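Proline dipeptidase (Streptococcus pneumoniae, PDB 3PN9) probably serves in cleaving dipeptides that end in proline, this chain being the creatinase/prolidase N-terminal domain rather than the pita-bread catalytic domain of such enzymes. Local coordinates at residues E17-A22 with F97-V102; V21-D26 with F46-A51; K87-L92 with V118-E123; A101-N106 with N126-I131. All blocks are in the same frame, centred on the assembly; numbering follows the deposited sequence.

Contact 1 of 4, residues E17-A22 with F97-V102; sequences EKLDVA and FKRVAV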
loop_
_atom_site.group_PDB
_atom_site.type_symbol
_atom_site.label_atom_id
_atom_site.label_comp_id
_atom_site.label_asym_id
_atom_site.label_seq_id
_atom_site.Cartn_x
_atom_site.Cartn_y
_atom_site.Cartn_z
ATOM N N GLU A 17 -7.732 -0.442 -1.502
ATOM C CA GLU A 17 -9.196 -0.307 -1.477
ATOM C C GLU A 17 -9.951 -1.423 -0.715
ATOM O O GLU A 17 -11.216 -1.438 -0.754
ATOM C CB GLU A 17 -9.784 -0.363 -2.850
ATOM C CG GLU A 17 -9.244 0.699 -3.718
ATOM C CD GLU A 17 -9.999 2.031 -3.545
ATOM O OE1 GLU A 17 -11.223 2.145 -3.772
ATOM O OE2 GLU A 17 -9.336 2.996 -3.183
ATOM N N LYS A 18 -9.221 -2.328 -0.101
ATOM C CA LYS A 18 -9.772 -3.430 0.681
ATOM C C LYS A 18 -10.689 -4.292 -0.230
ATOM O O LYS A 18 -11.812 -4.630 0.176
ATOM C CB LYS A 18 -10.550 -2.934 1.908
ATOM C CG LYS A 18 -9.627 -2.292 2.948
ATOM C CD LYS A 18 -10.554 -1.463 3.836
ATOM C CE LYS A 18 -9.945 -1.385 5.211
ATOM N NZ LYS A 18 -8.755 -0.482 5.079
ATOM N N LEU A 19 -10.223 -4.604 -1.448
ATOM C CA LEU A 19 -11.006 -5.393 -2.381
ATOM C C LEU A 19 -10.494 -6.811 -2.319
ATOM O O LEU A 19 -9.276 -6.995 -2.290
ATOM C CB LEU A 19 -10.803 -4.793 -3.837
ATOM C CG LEU A 19 -11.533 -3.460 -4.091
ATOM C CD1 LEU A 19 -11.085 -2.755 -5.356
ATOM C CD2 LEU A 19 -13.092 -3.732 -4.220
ATOM N N ASP A 20 -11.374 -7.809 -2.471
ATOM C CA ASP A 20 -10.913 -9.218 -2.560
ATOM C C ASP A 20 -10.587 -9.614 -4.032
ATOM O O ASP A 20 -9.715 -10.488 -4.259
ATOM C CB ASP A 20 -12.037 -10.122 -1.990
ATOM C CG ASP A 20 -12.352 -9.727 -0.566
ATOM O OD1 ASP A 20 -11.417 -9.877 0.209
ATOM O OD2 ASP A 20 -13.391 -9.118 -0.257
ATOM N N VAL A 21 -11.240 -8.957 -5.024
ATOM C CA VAL A 21 -10.925 -9.303 -6.361
ATOM C C VAL A 21 -11.401 -8.204 -7.309
ATOM O O VAL A 21 -12.335 -7.441 -7.051
ATOM C CB VAL A 21 -11.639 -10.715 -6.719
ATOM C CG1 VAL A 21 -13.141 -10.530 -6.579
ATOM C CG2 VAL A 21 -11.372 -11.148 -8.185
ATOM N N ALA A 22 -10.700 -8.110 -8.416
ATOM C CA ALA A 22 -11.187 -7.226 -9.512
ATOM C C ALA A 22 -11.563 -8.133 -10.698
ATOM O O ALA A 22 -10.748 -8.944 -11.149
ATOM C CB ALA A 22 -10.050 -6.287 -9.996
ATOM N N PHE A 97 -15.782 -13.570 -0.528
ATOM C CA PHE A 97 -15.589 -12.343 -1.326
ATOM C C PHE A 97 -16.501 -11.266 -0.790
ATOM O O PHE A 97 -17.673 -11.264 -1.111
ATOM C CB PHE A 97 -15.786 -12.638 -2.817
ATOM C CG PHE A 97 -14.748 -13.612 -3.379
ATOM C CD1 PHE A 97 -13.530 -13.135 -3.838
ATOM C CD2 PHE A 97 -15.028 -14.997 -3.511
ATOM C CE1 PHE A 97 -12.540 -13.992 -4.364
ATOM C CE2 PHE A 97 -14.081 -15.857 -4.040
ATOM C CZ PHE A 97 -12.790 -15.372 -4.472
ATOM N N LYS A 98 -16.015 -10.345 0.031
ATOM C CA LYS A 98 -16.911 -9.287 0.510
ATOM C C LYS A 98 -16.963 -8.091 -0.374
ATOM O O LYS A 98 -17.965 -7.339 -0.372
ATOM C CB LYS A 98 -16.382 -8.793 1.839
ATOM C CG LYS A 98 -16.460 -9.931 2.846
ATOM C CD LYS A 98 -16.081 -9.352 4.247
ATOM C CE LYS A 98 -14.770 -9.905 4.644
ATOM N NZ LYS A 98 -15.010 -10.322 6.080
ATOM N N ARG A 99 -15.865 -7.851 -1.127
ATOM C CA ARG A 99 -15.815 -6.606 -1.936
ATOM C C ARG A 99 -15.204 -6.939 -3.251
ATOM O O ARG A 99 -14.065 -7.500 -3.311
ATOM C CB ARG A 99 -15.006 -5.510 -1.170
ATOM C CG ARG A 99 -15.752 -5.028 0.156
ATOM C CD ARG A 99 -15.067 -3.889 1.004
ATOM N NE ARG A 99 -14.255 -3.030 0.138
ATOM C CZ ARG A 99 -14.739 -2.158 -0.752
ATOM N NH1 ARG A 99 -16.061 -1.958 -0.858
ATOM N NH2 ARG A 99 -13.905 -1.444 -1.520
ATOM N N VAL A 100 -15.896 -6.569 -4.296
ATOM C CA VAL A 100 -15.477 -6.958 -5.642
ATOM C C VAL A 100 -15.493 -5.658 -6.467
ATOM O O VAL A 100 -16.405 -4.869 -6.310
ATOM C CB VAL A 100 -16.578 -7.963 -6.194
ATOM C CG1 VAL A 100 -16.421 -8.278 -7.717
ATOM C CG2 VAL A 100 -16.475 -9.328 -5.326
ATOM N N ALA A 101 -14.577 -5.484 -7.419
ATOM C CA ALA A 101 -14.652 -4.359 -8.326
ATOM C C ALA A 101 -14.938 -4.889 -9.708
ATOM O O ALA A 101 -14.315 -5.845 -10.124
ATOM C CB ALA A 101 -13.206 -3.552 -8.357
ATOM N N VAL A 102 -15.781 -4.167 -10.437
ATOM C CA VAL A 102 -16.082 -4.503 -11.817
ATOM C C VAL A 102 -16.153 -3.254 -12.677
ATOM O O VAL A 102 -16.225 -2.131 -12.166
ATOM C CB VAL A 102 -17.524 -5.176 -11.888
ATOM C CG1 VAL A 102 -17.517 -6.575 -11.152
ATOM C CG2 VAL A 102 -18.617 -4.183 -11.351
#
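Arg99 reaches across to the end of helix 6-17 and takes two backbone carbonyls at the edge of its guanidinium. Its NH2 donates to Glu17 O at 2.8 Å, in the plane of the group and nearly in line with the carbonyl, while NE meets Lys18 O at 2.9 Å from above that carbonyl's plane. A bend at chi3 (28°) turns the group back toward these oxygens. Lys18 closes the helix in a Schellman motif, so Arg99 binds just where the helix stops. Its charge has further partners in Glu123 and Asp125, and Leu62 of the second subunit packs on it.

Asp20 makes the second polar knot. Its OD2 takes Arg99 N through the anti lone pair and Lys98 N, also at 2.9 Å, from above the carboxylate plane; Asp20 N in turn gives a 2.8 Å bond to Arg99 O. Farther along, Ala101 N donates to Val21 O at 3.0 Å.

The apolar contacts divide between the two faces of the sheet. On one, Leu19 CD1 touches Ala101 CB (3.8 Å), with CD2 over a face of the guanidinium. On the other, Val21 CG1 touches both Val100 CG2 and Phe97 CD1, and the two valines lie alongside one another. Val21 and Ala22 pair with Val100 and Ala101 as neighbouring parallel strands in the mixed sheet of the prolidase N-terminal domain.

Contact 2 of 4, residues V21-D26 with F46-A51; sequences VAVVSD and FLFVLA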
loop_
_atom_site.group_PDB
_atom_site.type_symbol
_atom_site.label_atom_id
_atom_site.label_comp_id
_atom_site.label_asym_id
_atom_site.label_seq_id
_atom_site.Cartn_x
_atom_site.Cartn_y
_atom_site.Cartn_z
ATOM N N VAL A 21 -11.240 -8.957 -5.024
ATOM C CA VAL A 21 -10.925 -9.303 -6.361
ATOM C C VAL A 21 -11.401 -8.204 -7.309
ATOM O O VAL A 21 -12.335 -7.441 -7.051
ATOM C CB VAL A 21 -11.639 -10.715 -6.719
ATOM C CG1 VAL A 21 -13.141 -10.530 -6.579
ATOM C CG2 VAL A 21 -11.372 -11.148 -8.185
ATOM N N ALA A 22 -10.700 -8.110 -8.416
ATOM C CA ALA A 22 -11.187 -7.226 -9.512
ATOM C C ALA A 22 -11.563 -8.133 -10.698
ATOM O O ALA A 22 -10.748 -8.944 -11.149
ATOM C CB ALA A 22 -10.050 -6.287 -9.996
ATOM N N VAL A 23 -12.688 -7.828 -11.311
ATOM C CA VAL A 23 -13.185 -8.634 -12.362
ATOM C C VAL A 23 -13.158 -7.745 -13.608
ATOM O O VAL A 23 -13.940 -6.796 -13.745
ATOM C CB VAL A 23 -14.695 -9.104 -12.132
ATOM C CG1 VAL A 23 -15.105 -10.025 -13.328
ATOM C CG2 VAL A 23 -14.789 -9.820 -10.749
ATOM N N VAL A 24 -12.360 -8.159 -14.577
ATOM C CA VAL A 24 -12.225 -7.417 -15.803
ATOM C C VAL A 24 -13.003 -8.161 -16.870
ATOM O O VAL A 24 -12.722 -9.372 -17.119
ATOM C CB VAL A 24 -10.716 -7.375 -16.234
ATOM C CG1 VAL A 24 -10.528 -6.464 -17.422
ATOM C CG2 VAL A 24 -9.884 -6.766 -15.022
ATOM N N SER A 25 -13.956 -7.482 -17.482
ATOM C CA SER A 25 -14.919 -8.112 -18.388
ATOM C C SER A 25 -14.715 -7.554 -19.785
ATOM O O SER A 25 -15.194 -8.092 -20.792
ATOM C CB SER A 25 -16.330 -7.822 -17.886
ATOM O OG SER A 25 -16.604 -6.383 -17.811
ATOM N N ASP A 26 -14.025 -6.418 -19.904
ATOM C CA ASP A 26 -13.953 -5.734 -21.274
ATOM C C ASP A 26 -12.748 -6.356 -22.025
ATOM O O ASP A 26 -11.624 -6.352 -21.483
ATOM C CB ASP A 26 -13.716 -4.169 -21.011
ATOM C CG ASP A 26 -13.720 -3.365 -22.345
ATOM O OD1 ASP A 26 -13.480 -3.970 -23.434
ATOM O OD2 ASP A 26 -14.051 -2.168 -22.278
ATOM N N PHE A 46 -13.581 -13.589 -18.520
ATOM C CA PHE A 46 -13.251 -12.620 -17.486
ATOM C C PHE A 46 -11.809 -12.827 -17.099
ATOM O O PHE A 46 -11.306 -13.988 -17.058
ATOM C CB PHE A 46 -14.079 -12.816 -16.179
ATOM C CG PHE A 46 -15.559 -12.624 -16.370
ATOM C CD1 PHE A 46 -16.096 -11.354 -16.416
ATOM C CD2 PHE A 46 -16.413 -13.781 -16.530
ATOM C CE1 PHE A 46 -17.501 -11.125 -16.585
ATOM C CE2 PHE A 46 -17.799 -13.571 -16.737
ATOM C CZ PHE A 46 -18.345 -12.277 -16.711
ATOM N N LEU A 47 -11.140 -11.722 -16.744
ATOM C CA LEU A 47 -9.843 -11.885 -15.984
ATOM C C LEU A 47 -10.161 -11.579 -14.505
ATOM O O LEU A 47 -10.763 -10.527 -14.157
ATOM C CB LEU A 47 -8.796 -10.872 -16.534
ATOM C CG LEU A 47 -7.496 -10.777 -15.682
ATOM C CD1 LEU A 47 -6.798 -12.098 -15.965
ATOM C CD2 LEU A 47 -6.638 -9.561 -16.179
ATOM N N PHE A 48 -9.850 -12.511 -13.605
ATOM C CA PHE A 48 -10.083 -12.245 -12.211
ATOM C C PHE A 48 -8.719 -11.926 -11.565
ATOM O O PHE A 48 -7.830 -12.803 -11.574
ATOM C CB PHE A 48 -10.620 -13.498 -11.511
ATOM C CG PHE A 48 -12.020 -13.839 -12.017
ATOM C CD1 PHE A 48 -13.114 -13.198 -11.462
ATOM C CD2 PHE A 48 -12.190 -14.726 -13.127
ATOM C CE1 PHE A 48 -14.422 -13.490 -11.961
ATOM C CE2 PHE A 48 -13.497 -15.031 -13.589
ATOM C CZ PHE A 48 -14.606 -14.387 -13.001
ATOM N N VAL A 49 -8.553 -10.708 -11.056
ATOM C CA VAL A 49 -7.259 -10.396 -10.388
ATOM C C VAL A 49 -7.598 -10.484 -8.908
ATOM O O VAL A 49 -8.378 -9.691 -8.395
ATOM C CB VAL A 49 -6.762 -8.958 -10.719
ATOM C CG1 VAL A 49 -5.313 -8.790 -10.102
ATOM C CG2 VAL A 49 -6.655 -8.769 -12.304
ATOM N N LEU A 50 -7.062 -11.499 -8.273
ATOM C CA LEU A 50 -7.337 -11.774 -6.901
ATOM C C LEU A 50 -6.324 -11.003 -6.023
ATOM O O LEU A 50 -5.210 -10.777 -6.468
ATOM C CB LEU A 50 -7.063 -13.297 -6.675
ATOM C CG LEU A 50 -8.186 -14.148 -7.407
ATOM C CD1 LEU A 50 -7.760 -15.646 -7.651
ATOM C CD2 LEU A 50 -9.436 -14.107 -6.463
ATOM N N ALA A 51 -6.683 -10.723 -4.760
ATOM C CA ALA A 51 -5.842 -9.822 -3.944
ATOM C C ALA A 51 -4.553 -10.519 -3.590
ATOM O O ALA A 51 -3.491 -9.859 -3.553
ATOM C CB ALA A 51 -6.539 -9.407 -2.643
#
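Two phenylalanine rings, Phe46 and Phe48, flank Val23 on one face of the sheet. The Phe46 ring has Val24 O at its edge, near its plane, while Val23 CG1 and Ser25 CB come at it obliquely, CG1 lying 3.5 Å from CD1. Phe48 has Val21 CG2 at its edge. Val23 lies alongside this ring and offers it both methyls, CG1 being 3.8 Å from Phe48 CE1. With CG1 anti to the backbone N (chi1 -178°), this branch reaches both aromatic side chains. Leu50 CD2 extends the same apolar face by meeting Val21 CG2 at 3.9 Å.

Beneath these side chains runs a regular antiparallel pairing, strand 21-24 against strand 46-50, at the middle of the mixed sheet of the creatinase/prolidase N-terminal domain. Ala22 and Val49 form one hydrogen-bonded pair: each N donates to the other's O at 2.8 Å. Val24 and Leu47 form the next, and the bond from Val24 N to Leu47 O is almost straight, 176° at the hydrogen.

On the far face Val24 CB sits against Leu47 CB at 4.0 Å, and helices 6-17 and 27-34 cover Val49 and Val24 respectively. Past the strand, Ser25 OG hydrogen-bonds to Asn106, and Asp26 OD1 accepts from Val28 N as the N-cap of helix 27-34.

Contact 3 of 4, residues K87-L92 with V118-E123; sequences KIKHAL and VFETAE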
loop_
_atom_site.group_PDB
_atom_site.type_symbol
_atom_site.label_atom_id
_atom_site.label_comp_id
_atom_site.label_asym_id
_atom_site.label_seq_id
_atom_site.Cartn_x
_atom_site.Cartn_y
_atom_site.Cartn_z
ATOM N N LYS A 87 -18.891 -22.845 -13.125
ATOM C CA LYS A 87 -17.531 -23.235 -13.382
ATOM C C LYS A 87 -16.515 -22.148 -12.778
ATOM O O LYS A 87 -15.445 -22.468 -12.243
ATOM C CB LYS A 87 -17.333 -23.291 -14.896
ATOM C CG LYS A 87 -15.927 -23.732 -15.225
ATOM C CD LYS A 87 -15.916 -25.113 -15.817
ATOM C CE LYS A 87 -14.508 -25.566 -15.948
ATOM N NZ LYS A 87 -14.557 -26.653 -16.893
ATOM N N ILE A 88 -16.894 -20.881 -12.892
ATOM C CA ILE A 88 -16.024 -19.765 -12.342
ATOM C C ILE A 88 -16.016 -19.959 -10.852
ATOM O O ILE A 88 -14.954 -19.943 -10.222
ATOM C CB ILE A 88 -16.734 -18.387 -12.672
ATOM C CG1 ILE A 88 -16.464 -18.060 -14.182
ATOM C CG2 ILE A 88 -16.120 -17.264 -11.758
ATOM C CD1 ILE A 88 -17.422 -16.941 -14.753
ATOM N N LYS A 89 -17.197 -20.140 -10.242
ATOM C CA LYS A 89 -17.202 -20.235 -8.775
ATOM C C LYS A 89 -16.326 -21.370 -8.218
ATOM O O LYS A 89 -15.673 -21.222 -7.167
ATOM C CB LYS A 89 -18.644 -20.408 -8.304
ATOM C CG LYS A 89 -18.781 -20.250 -6.756
ATOM C CD LYS A 89 -20.307 -20.297 -6.441
ATOM C CE LYS A 89 -20.479 -19.892 -5.003
ATOM N NZ LYS A 89 -21.890 -19.592 -4.968
ATOM N N HIS A 90 -16.305 -22.498 -8.929
ATOM C CA HIS A 90 -15.484 -23.659 -8.503
ATOM C C HIS A 90 -14.041 -23.420 -8.906
ATOM O O HIS A 90 -13.157 -23.902 -8.239
ATOM C CB HIS A 90 -15.982 -24.990 -9.211
ATOM C CG HIS A 90 -17.415 -25.406 -8.864
ATOM N ND1 HIS A 90 -18.289 -24.648 -8.080
ATOM C CD2 HIS A 90 -18.147 -26.500 -9.260
ATOM C CE1 HIS A 90 -19.470 -25.256 -7.998
ATOM N NE2 HIS A 90 -19.405 -26.389 -8.693
ATOM N N ALA A 91 -13.764 -22.671 -9.983
ATOM C CA ALA A 91 -12.347 -22.468 -10.309
ATOM C C ALA A 91 -11.640 -21.427 -9.391
ATOM O O ALA A 91 -10.417 -21.518 -9.195
ATOM C CB ALA A 91 -12.192 -22.102 -11.783
ATOM N N LEU A 92 -12.394 -20.458 -8.857
ATOM C CA LEU A 92 -11.843 -19.436 -7.976
ATOM C C LEU A 92 -11.522 -20.115 -6.602
ATOM O O LEU A 92 -12.137 -21.148 -6.260
ATOM C CB LEU A 92 -12.829 -18.285 -7.717
ATOM C CG LEU A 92 -12.957 -17.430 -9.016
ATOM C CD1 LEU A 92 -14.165 -16.435 -8.918
ATOM C CD2 LEU A 92 -11.628 -16.631 -9.327
ATOM N N VAL A 118 -21.853 -15.839 -8.506
ATOM C CA VAL A 118 -20.524 -16.325 -8.154
ATOM C C VAL A 118 -20.186 -15.679 -6.808
ATOM O O VAL A 118 -19.627 -16.365 -5.963
ATOM C CB VAL A 118 -19.462 -15.886 -9.183
ATOM C CG1 VAL A 118 -17.988 -16.112 -8.677
ATOM C CG2 VAL A 118 -19.732 -16.400 -10.609
ATOM N N PHE A 119 -20.430 -14.354 -6.645
ATOM C CA PHE A 119 -20.117 -13.635 -5.414
ATOM C C PHE A 119 -21.411 -13.212 -4.725
ATOM O O PHE A 119 -21.879 -12.071 -4.857
ATOM C CB PHE A 119 -19.245 -12.331 -5.745
ATOM C CG PHE A 119 -18.044 -12.633 -6.603
ATOM C CD1 PHE A 119 -17.008 -13.398 -6.089
ATOM C CD2 PHE A 119 -17.957 -12.148 -7.918
ATOM C CE1 PHE A 119 -15.867 -13.639 -6.817
ATOM C CE2 PHE A 119 -16.857 -12.424 -8.647
ATOM C CZ PHE A 119 -15.789 -13.178 -8.131
ATOM N N GLU A 120 -22.018 -14.111 -3.979
ATOM C CA GLU A 120 -23.396 -13.947 -3.488
ATOM C C GLU A 120 -23.567 -12.923 -2.439
ATOM O O GLU A 120 -24.658 -12.408 -2.306
ATOM C CB GLU A 120 -23.911 -15.289 -2.890
ATOM C CG GLU A 120 -23.956 -16.310 -4.018
ATOM C CD GLU A 120 -24.484 -17.703 -3.536
ATOM O OE1 GLU A 120 -23.731 -18.681 -3.526
ATOM O OE2 GLU A 120 -25.638 -17.787 -3.137
ATOM N N THR A 121 -22.545 -12.611 -1.646
ATOM C CA THR A 121 -22.781 -11.517 -0.683
ATOM C C THR A 121 -21.781 -10.346 -0.852
ATOM O O THR A 121 -21.556 -9.655 0.119
ATOM C CB THR A 121 -22.659 -12.047 0.792
ATOM O OG1 THR A 121 -21.483 -12.882 0.875
ATOM C CG2 THR A 121 -23.919 -13.005 1.115
ATOM N N ALA A 122 -21.204 -10.136 -2.036
ATOM C CA ALA A 122 -20.215 -9.020 -2.210
ATOM C C ALA A 122 -20.900 -7.663 -2.430
ATOM O O ALA A 122 -21.976 -7.611 -3.013
ATOM C CB ALA A 122 -19.311 -9.313 -3.394
ATOM N N GLU A 123 -20.273 -6.573 -2.021
ATOM C CA GLU A 123 -20.605 -5.226 -2.595
ATOM C C GLU A 123 -19.786 -5.065 -3.848
ATOM O O GLU A 123 -18.614 -5.617 -3.918
ATOM C CB GLU A 123 -20.098 -4.044 -1.745
ATOM C CG GLU A 123 -20.042 -4.115 -0.268
ATOM C CD GLU A 123 -19.428 -2.736 0.286
ATOM O OE1 GLU A 123 -20.102 -1.656 0.070
ATOM O OE2 GLU A 123 -18.276 -2.719 0.852
#
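Lys89 NZ is gripped by two oxygens: Glu120 OE1 in a salt bridge and the carbonyl of Thr117. The modelled distance from NZ to Glu120 OE1, 2.5 Å, is short enough that its exact value is doubtful, although the pairing itself is plain. NZ comes to OE1 on the anti side, a little out of the carboxylate plane. The lysine chain, extended throughout from a chi1 of -169°, runs past Val118 O, which lies 3.8 Å from Lys89 CE, and on to the acid. The two charged side chains meet at about a right angle on the outer side of the contact.

Inside, Val118 does the packing. Its CG1 is touched by Ile88 CG2 and by Leu92 CD1, each at 3.8 Å, and also lies over the centre of one face of the Phe119 ring. Leu92 CD1 also touches Phe119 CZ, 3.7 Å away, the two side chains crossing at about a right angle. A type I turn from Phe119 to Ala122 then leads the chain away toward strand 123-126.

The contact thus joins the last turn of helix 84-91 to the end of helix 109-118. Ile88, Leu92 and Phe119 all rest on Phe48 of strand 46-50, and the Phe119 ring meets Phe97 edge-to-face beside strand 99-102.

Contact 4 of 4, residues A101-N106 with N126-I131; sequences AVEFDN and NLTPRI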
loop_
_atom_site.group_PDB
_atom_site.type_symbol
_atom_site.label_atom_id
_atom_site.label_comp_id
_atom_site.label_asym_id
_atom_site.label_seq_id
_atom_site.Cartn_x
_atom_site.Cartn_y
_atom_site.Cartn_z
ATOM N N ALA A 101 -14.577 -5.484 -7.419
ATOM C CA ALA A 101 -14.652 -4.359 -8.326
ATOM C C ALA A 101 -14.938 -4.889 -9.708
ATOM O O ALA A 101 -14.315 -5.845 -10.124
ATOM C CB ALA A 101 -13.206 -3.552 -8.357
ATOM N N VAL A 102 -15.781 -4.167 -10.437
ATOM C CA VAL A 102 -16.082 -4.503 -11.817
ATOM C C VAL A 102 -16.153 -3.254 -12.677
ATOM O O VAL A 102 -16.225 -2.131 -12.166
ATOM C CB VAL A 102 -17.524 -5.176 -11.888
ATOM C CG1 VAL A 102 -17.517 -6.575 -11.152
ATOM C CG2 VAL A 102 -18.617 -4.183 -11.351
ATOM N N GLU A 103 -16.072 -3.416 -13.997
ATOM C CA GLU A 103 -16.042 -2.221 -14.833
ATOM C C GLU A 103 -17.429 -1.721 -15.130
ATOM O O GLU A 103 -18.099 -2.277 -16.038
ATOM C CB GLU A 103 -15.368 -2.472 -16.185
ATOM C CG GLU A 103 -13.880 -3.037 -15.967
ATOM C CD GLU A 103 -13.251 -3.489 -17.281
ATOM O OE1 GLU A 103 -13.395 -4.662 -17.730
ATOM O OE2 GLU A 103 -12.623 -2.642 -17.975
ATOM N N PHE A 104 -17.826 -0.623 -14.472
ATOM C CA PHE A 104 -19.219 -0.122 -14.642
ATOM C C PHE A 104 -19.457 0.308 -16.070
ATOM O O PHE A 104 -20.600 0.206 -16.571
ATOM C CB PHE A 104 -19.516 1.082 -13.731
ATOM C CG PHE A 104 -19.841 0.741 -12.296
ATOM C CD1 PHE A 104 -19.433 -0.475 -11.727
ATOM C CD2 PHE A 104 -20.437 1.718 -11.486
ATOM C CE1 PHE A 104 -19.632 -0.754 -10.374
ATOM C CE2 PHE A 104 -20.687 1.426 -10.144
ATOM C CZ PHE A 104 -20.326 0.163 -9.579
ATOM N N ASP A 105 -18.427 0.764 -16.795
ATOM C CA ASP A 105 -18.673 1.211 -18.176
ATOM C C ASP A 105 -18.729 0.076 -19.190
ATOM O O ASP A 105 -19.001 0.332 -20.334
ATOM C CB ASP A 105 -17.553 2.173 -18.688
ATOM C CG ASP A 105 -17.688 3.572 -18.070
ATOM O OD1 ASP A 105 -18.675 3.834 -17.319
ATOM O OD2 ASP A 105 -16.828 4.395 -18.425
ATOM N N ASN A 106 -18.426 -1.143 -18.784
ATOM C CA ASN A 106 -18.500 -2.252 -19.735
ATOM C C ASN A 106 -19.513 -3.358 -19.309
ATOM O O ASN A 106 -20.066 -3.989 -20.220
ATOM C CB ASN A 106 -17.122 -2.957 -19.839
ATOM C CG ASN A 106 -17.211 -4.243 -20.668
ATOM O OD1 ASN A 106 -17.321 -5.330 -20.105
ATOM N ND2 ASN A 106 -17.196 -4.110 -21.983
ATOM N N ASN A 126 -16.656 0.239 -8.522
ATOM C CA ASN A 126 -16.387 0.456 -9.936
ATOM C C ASN A 126 -14.850 0.433 -10.125
ATOM O O ASN A 126 -14.148 1.287 -9.567
ATOM C CB ASN A 126 -16.979 1.825 -10.293
ATOM C CG ASN A 126 -16.858 2.147 -11.768
ATOM O OD1 ASN A 126 -16.446 1.323 -12.549
ATOM N ND2 ASN A 126 -17.226 3.386 -12.167
ATOM N N LEU A 127 -14.346 -0.372 -11.050
ATOM C CA LEU A 127 -12.927 -0.462 -11.373
ATOM C C LEU A 127 -12.598 0.461 -12.554
ATOM O O LEU A 127 -11.413 0.665 -12.828
ATOM C CB LEU A 127 -12.696 -1.924 -11.942
ATOM C CG LEU A 127 -11.260 -2.392 -12.374
ATOM C CD1 LEU A 127 -10.359 -2.300 -11.151
ATOM C CD2 LEU A 127 -11.329 -3.892 -12.790
ATOM N N THR A 128 -13.579 0.899 -13.368
ATOM C CA THR A 128 -13.227 1.625 -14.586
ATOM C C THR A 128 -12.259 2.871 -14.337
ATOM O O THR A 128 -11.297 3.045 -15.070
ATOM C CB THR A 128 -14.550 2.041 -15.327
ATOM O OG1 THR A 128 -15.104 0.786 -15.841
ATOM C CG2 THR A 128 -14.301 3.016 -16.554
ATOM N N PRO A 129 -12.585 3.720 -13.380
ATOM C CA PRO A 129 -11.742 4.974 -13.241
ATOM C C PRO A 129 -10.331 4.552 -12.906
ATOM O O PRO A 129 -9.396 5.171 -13.389
ATOM C CB PRO A 129 -12.355 5.677 -12.001
ATOM C CG PRO A 129 -13.974 5.347 -12.151
ATOM C CD PRO A 129 -13.813 3.759 -12.504
ATOM N N ARG A 130 -10.130 3.484 -12.114
ATOM C CA ARG A 130 -8.740 3.087 -11.820
ATOM C C ARG A 130 -7.985 2.707 -13.077
ATOM O O ARG A 130 -6.770 3.014 -13.219
ATOM C CB ARG A 130 -8.635 1.949 -10.746
ATOM C CG ARG A 130 -7.160 1.526 -10.524
ATOM C CD ARG A 130 -6.391 2.722 -9.720
ATOM N NE ARG A 130 -4.991 2.384 -9.491
ATOM C CZ ARG A 130 -3.984 2.560 -10.370
ATOM N NH1 ARG A 130 -4.210 3.097 -11.560
ATOM N NH2 ARG A 130 -2.698 2.285 -10.028
ATOM N N ILE A 131 -8.628 1.986 -13.985
ATOM C CA ILE A 131 -7.958 1.570 -15.191
ATOM C C ILE A 131 -7.775 2.836 -16.122
ATOM O O ILE A 131 -6.777 2.931 -16.816
ATOM C CB ILE A 131 -8.898 0.552 -16.025
ATOM C CG1 ILE A 131 -9.200 -0.770 -15.251
ATOM C CG2 ILE A 131 -8.433 0.316 -17.552
ATOM C CD1 ILE A 131 -8.041 -1.445 -14.811
HETATM O O HOH W 1 -13.424 -0.027 -17.840
HETATM O O HOH W 2 -17.134 4.559 -14.900
#
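Asn126 lies flat against the Phe104 ring, and this stack is the tight part of the contact. Ring and amide planes are only 7° apart, and CB of Asn126 sits 3.4 Å from the centroid of the Phe104 ring, directly over it, in a CH-pi contact. A chi1 of -176° swings the amide away from the backbone N, lays it along the ring and brings OD1 between two backbone donors. Phe104 N, at 3.1 Å from Asn126 OD1, and Thr128 N, at 3.0 Å from the same oxygen, arrive from opposite faces of the amide; the second bond caps the turn into helix 128-134. Val102 and Asn126 pair strand 99-102 in parallel with strand 123-126 at the sheet edge, Leu127 N donating to Val102 O at 2.8 Å, and Leu127 CB packs on Ala101 CB. Asp80 of the second subunit holds Asn126 N.

Toward Asp105 the contact is looser and wetter. Asp105 N reaches Thr128 OG1 only in a weak 3.5 Å bond. One water spans Asp105 OD1 and Asn126 ND2.

Glu103 is buried yet well supplied with partners: OE2 bonds to Thr29 OG1 and to a second water, 2.7 Å away, that also meets Thr128 OG1, and OE1 accepts from Ser25 N and Asp26 N. So many donors, two of them backbone N-H groups just ahead of helix 27-34, would probably stabilise its carboxylate as an anion.

In the fold
From the N terminus, helix 6-17 runs into strand 21-24, from which contacts 1 and 2 both start. Contact 2 closes first, bringing strand 46-50 back antiparallel, and its loop nests within the longer one that contact 1 closes with strand 99-102. Strand 21-24 is therefore flanked by both partners. Contact 3 opens inside the contact 1 loop and closes beyond it, so the two cross; it ties the ends of helices 84-91 and 109-118 over the Phe46, Phe48 face. Contact 4 begins where contact 1 ends, crosses contact 3 and brings in helix 128-134. Contact 4 also meets contact 2 past strand 21-24, and contacts 1, 3 and 4 reach the second subunit.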